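Local coordinates for probable N-acetyl-gamma-glutamyl-phosphate reductase, chloroplastic (Oryza sativa, PDB 2CVO), which probably catalyses the NADPH-dependent reduction of N-acetyl-L-glutamyl 5-phosphate to the semialdehyde, releasing phosphate, a step of arginine biosynthesis in the plastid, at residues I39-I51 with V344-G358. Sequence-based numbering, arbitrary orientation.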
# COMPACT_ATOMS: atom_id res chain seq x y z
N ILE A 39 1.64 14.56 -19.25
CA ILE A 39 1.97 15.08 -20.57
C ILE A 39 3.43 15.52 -20.57
O ILE A 39 4.18 15.22 -21.51
CB ILE A 39 1.04 16.27 -20.93
CG1 ILE A 39 -0.38 15.74 -21.13
CG2 ILE A 39 1.54 16.98 -22.18
CD1 ILE A 39 -1.42 16.81 -21.37
N VAL A 40 3.85 16.22 -19.52
CA VAL A 40 5.23 16.67 -19.41
C VAL A 40 6.17 15.47 -19.44
O VAL A 40 7.14 15.45 -20.21
CB VAL A 40 5.44 17.47 -18.10
CG1 VAL A 40 6.93 17.77 -17.89
CG2 VAL A 40 4.65 18.79 -18.16
N ARG A 41 5.89 14.47 -18.62
CA ARG A 41 6.74 13.28 -18.59
C ARG A 41 6.85 12.63 -19.97
O ARG A 41 7.94 12.25 -20.41
CB ARG A 41 6.19 12.26 -17.58
CG ARG A 41 7.07 11.03 -17.42
CD ARG A 41 6.47 10.06 -16.41
NE ARG A 41 5.23 9.46 -16.89
CZ ARG A 41 5.16 8.44 -17.74
NH1 ARG A 41 6.27 7.90 -18.22
NH2 ARG A 41 3.98 7.96 -18.11
N LEU A 42 5.72 12.51 -20.66
CA LEU A 42 5.73 11.89 -21.98
C LEU A 42 6.45 12.72 -23.04
O LEU A 42 7.24 12.17 -23.82
CB LEU A 42 4.30 11.60 -22.44
CG LEU A 42 3.51 10.60 -21.58
CD1 LEU A 42 2.12 10.42 -22.16
CD2 LEU A 42 4.24 9.26 -21.53
N LEU A 43 6.21 14.02 -23.08
CA LEU A 43 6.86 14.85 -24.09
C LEU A 43 8.37 14.98 -23.90
O LEU A 43 9.09 15.23 -24.87
CB LEU A 43 6.20 16.23 -24.16
CG LEU A 43 4.73 16.22 -24.61
CD1 LEU A 43 4.27 17.65 -24.89
CD2 LEU A 43 4.56 15.35 -25.84
N ALA A 44 8.86 14.80 -22.68
CA ALA A 44 10.30 14.88 -22.44
C ALA A 44 10.93 13.70 -23.18
O ALA A 44 12.14 13.67 -23.42
CB ALA A 44 10.59 14.78 -20.96
N ASN A 45 10.09 12.74 -23.54
CA ASN A 45 10.54 11.55 -24.25
C ASN A 45 10.29 11.73 -25.75
O ASN A 45 10.76 10.93 -26.57
CB ASN A 45 9.77 10.33 -23.74
CG ASN A 45 10.26 9.03 -24.34
OD1 ASN A 45 9.59 8.00 -24.26
ND2 ASN A 45 11.45 9.06 -24.94
N HIS A 46 9.57 12.78 -26.10
CA HIS A 46 9.24 13.02 -27.50
C HIS A 46 10.28 13.87 -28.25
O HIS A 46 10.44 15.06 -27.97
CB HIS A 46 7.85 13.66 -27.59
CG HIS A 46 7.17 13.42 -28.90
ND1 HIS A 46 7.62 13.95 -30.09
CD2 HIS A 46 6.08 12.68 -29.21
CE1 HIS A 46 6.84 13.55 -31.07
NE2 HIS A 46 5.89 12.78 -30.56
N PRO A 47 10.99 13.26 -29.21
CA PRO A 47 12.01 13.95 -30.00
C PRO A 47 11.56 15.17 -30.82
O PRO A 47 12.40 15.96 -31.25
CB PRO A 47 12.59 12.83 -30.87
CG PRO A 47 11.45 11.87 -31.01
CD PRO A 47 10.87 11.85 -29.62
N GLN A 48 10.26 15.33 -31.02
CA GLN A 48 9.77 16.48 -31.78
C GLN A 48 8.87 17.40 -30.95
O GLN A 48 9.04 18.62 -30.98
CB GLN A 48 9.01 16.04 -33.04
CG GLN A 48 9.92 15.57 -34.18
CD GLN A 48 10.15 14.07 -34.17
OE1 GLN A 48 11.09 13.58 -34.81
NE2 GLN A 48 9.30 13.34 -33.47
N PHE A 49 7.92 16.82 -30.23
CA PHE A 49 7.01 17.62 -29.41
C PHE A 49 7.78 18.32 -28.29
O PHE A 49 8.50 17.68 -27.53
CB PHE A 49 5.92 16.73 -28.79
CG PHE A 49 4.94 16.16 -29.80
CD1 PHE A 49 5.13 16.35 -31.17
CD2 PHE A 49 3.83 15.44 -29.37
CE1 PHE A 49 4.23 15.82 -32.09
CE2 PHE A 49 2.92 14.91 -30.28
CZ PHE A 49 3.12 15.10 -31.65
N ARG A 50 7.62 19.64 -28.21
CA ARG A 50 8.31 20.43 -27.19
C ARG A 50 7.37 21.46 -26.59
O ARG A 50 6.85 22.32 -27.30
CB ARG A 50 9.53 21.13 -27.81
CG ARG A 50 10.87 20.55 -27.36
CD ARG A 50 11.42 21.28 -26.13
NE ARG A 50 12.04 22.55 -26.49
CZ ARG A 50 12.43 23.48 -25.61
NH1 ARG A 50 12.25 23.29 -24.31
NH2 ARG A 50 12.99 24.60 -26.04
N ILE A 51 7.14 21.36 -25.29
CA ILE A 51 6.25 22.28 -24.59
C ILE A 51 6.80 23.70 -24.57
O ILE A 51 7.94 23.94 -24.17
CB ILE A 51 6.02 21.82 -23.13
CG1 ILE A 51 5.36 20.44 -23.12
CG2 ILE A 51 5.16 22.84 -22.40
CD1 ILE A 51 5.20 19.85 -21.73
N VAL A 344 -1.35 11.82 -26.73
CA VAL A 344 -0.10 11.97 -27.48
C VAL A 344 -0.11 11.08 -28.72
O VAL A 344 0.40 11.46 -29.77
CB VAL A 344 1.13 11.59 -26.61
CG1 VAL A 344 2.40 11.64 -27.46
CG2 VAL A 344 1.25 12.56 -25.44
N GLN A 345 -0.69 9.89 -28.58
CA GLN A 345 -0.76 8.96 -29.70
C GLN A 345 -1.57 9.63 -30.82
O GLN A 345 -1.23 9.52 -31.99
CB GLN A 345 -1.46 7.67 -29.27
CG GLN A 345 -1.22 6.48 -30.19
CD GLN A 345 -2.03 5.26 -29.77
OE1 GLN A 345 -2.35 5.09 -28.59
NE2 GLN A 345 -2.35 4.40 -30.73
N ASN A 346 -2.62 10.33 -30.43
CA ASN A 346 -3.47 11.01 -31.39
C ASN A 346 -2.78 12.19 -32.06
O ASN A 346 -2.91 12.38 -33.27
CB ASN A 346 -4.77 11.46 -30.72
CG ASN A 346 -5.67 10.29 -30.37
OD1 ASN A 346 -5.79 9.33 -31.14
ND2 ASN A 346 -6.31 10.36 -29.21
N LEU A 347 -2.04 12.98 -31.29
CA LEU A 347 -1.33 14.12 -31.87
C LEU A 347 -0.26 13.65 -32.85
O LEU A 347 -0.01 14.31 -33.86
CB LEU A 347 -0.70 15.00 -30.78
CG LEU A 347 -0.08 16.29 -31.33
CD1 LEU A 347 -1.14 17.05 -32.11
CD2 LEU A 347 0.46 17.17 -30.19
N ASN A 348 0.39 12.53 -32.55
CA ASN A 348 1.41 12.01 -33.45
C ASN A 348 0.74 11.75 -34.80
O ASN A 348 1.23 12.19 -35.85
CB ASN A 348 2.00 10.69 -32.93
CG ASN A 348 3.00 10.90 -31.80
OD1 ASN A 348 3.83 11.80 -31.86
ND2 ASN A 348 2.93 10.05 -30.79
N LEU A 349 -0.38 11.04 -34.76
CA LEU A 349 -1.13 10.70 -35.96
C LEU A 349 -1.55 11.96 -36.73
O LEU A 349 -1.43 12.02 -37.95
CB LEU A 349 -2.37 9.89 -35.57
CG LEU A 349 -3.33 9.48 -36.68
CD1 LEU A 349 -2.60 8.61 -37.69
CD2 LEU A 349 -4.52 8.74 -36.08
N MET A 350 -2.04 12.95 -36.00
CA MET A 350 -2.48 14.21 -36.59
C MET A 350 -1.33 15.00 -37.22
O MET A 350 -1.53 15.72 -38.19
CB MET A 350 -3.18 15.06 -35.53
CG MET A 350 -4.45 14.43 -34.97
SD MET A 350 -4.89 15.06 -33.35
CE MET A 350 -5.69 16.62 -33.78
N MET A 351 -0.13 14.87 -36.65
CA MET A 351 1.04 15.59 -37.15
C MET A 351 1.81 14.80 -38.20
O MET A 351 2.81 15.29 -38.73
CB MET A 351 1.98 15.95 -36.00
CG MET A 351 1.37 16.79 -34.90
SD MET A 351 0.62 18.32 -35.48
CE MET A 351 2.07 19.26 -35.95
N GLY A 352 1.37 13.59 -38.50
CA GLY A 352 2.06 12.78 -39.50
C GLY A 352 3.27 12.04 -38.96
O GLY A 352 4.12 11.59 -39.73
N LEU A 353 3.36 11.91 -37.64
CA LEU A 353 4.49 11.21 -37.04
C LEU A 353 4.08 9.80 -36.66
O LEU A 353 2.90 9.51 -36.48
CB LEU A 353 4.96 11.95 -35.78
CG LEU A 353 5.43 13.39 -35.95
CD1 LEU A 353 5.87 13.93 -34.60
CD2 LEU A 353 6.58 13.46 -36.94
N PRO A 354 5.06 8.89 -36.55
CA PRO A 354 4.71 7.52 -36.17
C PRO A 354 3.97 7.59 -34.84
O PRO A 354 4.34 8.38 -33.97
CB PRO A 354 6.07 6.84 -36.06
CG PRO A 354 6.87 7.55 -37.12
CD PRO A 354 6.49 9.00 -36.89
N GLU A 355 2.92 6.79 -34.69
CA GLU A 355 2.13 6.80 -33.47
C GLU A 355 2.88 6.48 -32.18
O GLU A 355 2.54 7.00 -31.12
CB GLU A 355 0.93 5.85 -33.60
CG GLU A 355 -0.06 6.25 -34.67
CD GLU A 355 -1.33 5.42 -34.63
OE1 GLU A 355 -2.18 5.59 -35.53
OE2 GLU A 355 -1.50 4.62 -33.69
N ASN A 356 3.91 5.65 -32.26
CA ASN A 356 4.66 5.28 -31.06
C ASN A 356 5.74 6.28 -30.64
O ASN A 356 6.45 6.07 -29.65
CB ASN A 356 5.29 3.89 -31.22
CG ASN A 356 6.27 3.80 -32.38
OD1 ASN A 356 6.81 4.80 -32.84
ND2 ASN A 356 6.50 2.58 -32.86
N THR A 357 5.86 7.38 -31.39
CA THR A 357 6.86 8.40 -31.07
C THR A 357 6.71 8.89 -29.64
O THR A 357 5.68 9.45 -29.27
CB THR A 357 6.75 9.61 -32.01
OG1 THR A 357 6.77 9.17 -33.37
CG2 THR A 357 7.91 10.57 -31.78
N GLY A 358 7.76 8.68 -28.84
CA GLY A 358 7.74 9.10 -27.45
C GLY A 358 6.81 8.27 -26.58
O GLY A 358 6.49 8.67 -25.46
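His-46 points its imidazole edge at helix 344-351, where NE2 gives its hydrogen to a lone pair of Asn-348 OD1 (2.6 Å, nearly straight at 172°), ring and amide lying almost coplanar. At the ring's other nitrogen, ND1 accepts the backbone N-H of Gln-48, which probably favours the tautomer with its hydrogen on NE2. One face of the imidazole lies against the Phe-49 ring; the opposite face receives the Thr-357 methyl, CG2 standing 3.5 Å from the ring centroid in a CH-pi contact. Asn-348 ND2 donates an N-H to Thr-357 O (3.2 Å), tying the chain after the helix to the same amide. CG beside the backbone N (chi1 -68°) lays the Phe-49 ring between the imidazole and Leu-347; Phe-49 CE2 meets Leu-347 CD2 at 3.3 Å, the two side chains running alongside in opposite senses, while Leu-353 CD1 approaches Phe-49 CE1. A leucine replacing His-46 would probably leave Asn-348 OD1 without its donor and Gln-48 N without its acceptor. Gly-358, at positive phi, passes close to His-46, where a CB would be tight against CD2. The turn between helix 34-43 and strand 49-55 of the Rossmann domain thus joins helix 336-351, the chain's last, and the loop after it; Leu-347 also packs on strands 24-29 and 92-94.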